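Local coordinates for putative nitrate transport protein (Thermoplasma volcanium, PDB 3MST), which is of unknown function but, as a putative nitrate transport protein, may take part in the uptake of nitrate or another small solute, at residues I107-Y111 and D112-V116. Numbering follows the deposited sequence.
Sequences ILAYY and DKAQV. With EDO (1,2-ethanediol), chain K.
Asp112 N donates to Leu108 O (2.9 Å) in the last turn of helix 100-112, and one residue beyond Lys113, which has positive phi (57°), Ala114 N reaches Ala109 O at 3.0 Å, the 6→1 bond of a Schellman-like C-cap. This reversal carries the chain of the beta-alpha-beta unit into edge strand 115-118. Packing is tight on the inner side: Ala109 CB lies 3.8 Å from Val116 CG2, and Ile92 of the neighbouring parallel strand 91-94 covers both Ala109 and Ala114. Leu108, its CG turned anti to the backbone N (chi1 -177°), crosses the Asp112 carboxylate, with Leu108 CG 3.5 Å from Asp112 OD2. Asp112 OD1 forms a salt bridge with Arg149, whereas OD2 lies near the like charge of Glu87. Were Asp112 an alanine, Arg149 would probably lose this charged mate and one flank of Leu108 its cover. The outer side is looser: the Lys113 chain bends at chi4 (64°), and one water links its NZ to Tyr110 O. An ethanediol, probably from the crystallisation liquor, accepts from Val116 N through O2 (2.9 Å). Backbone bonds and apolar contacts to Ala109 thus close the turn, while Arg149 is likely to offset the repulsion between Asp112 and Glu87.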
loop_
_atom_site.group_PDB
_atom_site.type_symbol
_atom_site.label_atom_id
_atom_site.label_comp_id
_atom_site.label_asym_id
_atom_site.label_seq_id
_atom_site.Cartn_x
_atom_site.Cartn_y
_atom_site.Cartn_z
ATOM N N ILE A 107 0.986 -14.153 5.583
ATOM C CA ILE A 107 -0.443 -14.383 5.817
ATOM C C ILE A 107 -0.951 -15.478 4.888
ATOM O O ILE A 107 -1.587 -16.444 5.307
ATOM C CB ILE A 107 -1.266 -13.072 5.611
ATOM C CG1 ILE A 107 -0.894 -12.112 6.746
ATOM C CG2 ILE A 107 -2.787 -13.382 5.422
ATOM C CD1 ILE A 107 -1.374 -10.780 6.573
ATOM N N LEU A 108 -0.569 -15.396 3.615
ATOM C CA LEU A 108 -1.015 -16.319 2.618
ATOM C C LEU A 108 -0.456 -17.719 2.865
ATOM O O LEU A 108 -1.131 -18.747 2.557
ATOM C CB LEU A 108 -0.608 -15.852 1.228
ATOM C CG LEU A 108 -1.075 -16.706 0.051
ATOM C CD1 LEU A 108 -2.588 -16.963 -0.020
ATOM C CD2 LEU A 108 -0.589 -16.078 -1.278
ATOM N N ALA A 109 0.774 -17.769 3.365
ATOM C CA ALA A 109 1.457 -19.042 3.604
ATOM C C ALA A 109 0.682 -19.945 4.556
ATOM O O ALA A 109 0.785 -21.169 4.476
ATOM C CB ALA A 109 2.840 -18.807 4.116
ATOM N N TYR A 110 -0.088 -19.355 5.469
ATOM C CA TYR A 110 -0.897 -20.173 6.384
ATOM C C TYR A 110 -1.891 -21.026 5.625
ATOM O O TYR A 110 -2.064 -22.223 5.879
ATOM C CB TYR A 110 -1.635 -19.246 7.396
ATOM C CG TYR A 110 -2.466 -20.037 8.362
ATOM C CD1 TYR A 110 -1.861 -20.632 9.475
ATOM C CD2 TYR A 110 -3.812 -20.252 8.147
ATOM C CE1 TYR A 110 -2.626 -21.431 10.368
ATOM C CE2 TYR A 110 -4.596 -21.040 9.023
ATOM C CZ TYR A 110 -3.971 -21.630 10.124
ATOM O OH TYR A 110 -4.766 -22.422 10.962
ATOM N N TYR A 111 -2.554 -20.373 4.704
ATOM C CA TYR A 111 -3.587 -20.977 3.888
ATOM C C TYR A 111 -3.032 -21.936 2.829
ATOM O O TYR A 111 -3.630 -22.994 2.497
ATOM C CB TYR A 111 -4.455 -19.896 3.221
ATOM C CG TYR A 111 -5.175 -19.092 4.280
ATOM C CD1 TYR A 111 -6.294 -19.593 4.930
ATOM C CD2 TYR A 111 -4.652 -17.899 4.723
ATOM C CE1 TYR A 111 -6.893 -18.919 5.961
ATOM C CE2 TYR A 111 -5.229 -17.201 5.752
ATOM C CZ TYR A 111 -6.345 -17.708 6.398
ATOM O OH TYR A 111 -6.901 -17.012 7.452
ATOM N N ASP A 112 -1.905 -21.566 2.252
ATOM C CA ASP A 112 -1.298 -22.375 1.219
ATOM C C ASP A 112 -0.432 -23.505 1.793
ATOM O O ASP A 112 0.109 -24.294 1.020
ATOM C CB ASP A 112 -0.467 -21.501 0.266
ATOM C CG ASP A 112 -1.306 -20.674 -0.700
ATOM O OD1 ASP A 112 -2.533 -20.872 -0.780
ATOM O OD2 ASP A 112 -0.727 -19.814 -1.422
ATOM N N LYS A 113 -0.215 -23.543 3.103
ATOM C CA LYS A 113 0.646 -24.531 3.755
ATOM C C LYS A 113 2.033 -24.453 3.134
ATOM O O LYS A 113 2.595 -25.453 2.662
ATOM C CB LYS A 113 0.033 -25.939 3.654
ATOM C CG LYS A 113 -1.353 -26.036 4.321
ATOM C CD LYS A 113 -1.979 -27.433 4.210
ATOM C CE LYS A 113 -3.336 -27.482 4.937
ATOM N NZ LYS A 113 -4.345 -26.586 4.304
ATOM N N ALA A 114 2.602 -23.242 3.202
ATOM C CA ALA A 114 3.890 -22.950 2.591
ATOM C C ALA A 114 4.863 -22.348 3.573
ATOM O O ALA A 114 4.479 -21.725 4.582
ATOM C CB ALA A 114 3.693 -22.000 1.436
ATOM N N GLN A 115 6.139 -22.434 3.217
ATOM C CA GLN A 115 7.182 -21.641 3.823
ATOM C C GLN A 115 7.513 -20.441 2.932
ATOM O O GLN A 115 7.494 -20.547 1.727
ATOM C CB GLN A 115 8.474 -22.446 4.052
ATOM C CG GLN A 115 8.284 -23.651 4.949
ATOM C CD GLN A 115 7.818 -23.254 6.322
ATOM O OE1 GLN A 115 8.366 -22.332 6.905
ATOM N NE2 GLN A 115 6.802 -23.970 6.863
ATOM N N VAL A 116 7.746 -19.302 3.551
ATOM C CA VAL A 116 8.127 -18.053 2.866
ATOM C C VAL A 116 9.647 -18.026 2.757
ATOM O O VAL A 116 10.343 -18.152 3.767
ATOM C CB VAL A 116 7.563 -16.806 3.603
ATOM C CG1 VAL A 116 8.107 -15.509 2.949
ATOM C CG2 VAL A 116 6.049 -16.855 3.616
HETATM C C1 EDO K . 5.459 -19.855 7.032
HETATM O O1 EDO K . 5.953 -20.202 8.332
HETATM C C2 EDO K . 6.321 -18.705 6.599
HETATM O O2 EDO K . 7.680 -19.145 6.450
HETATM O O HOH W 1 -4.016 -24.262 5.855
#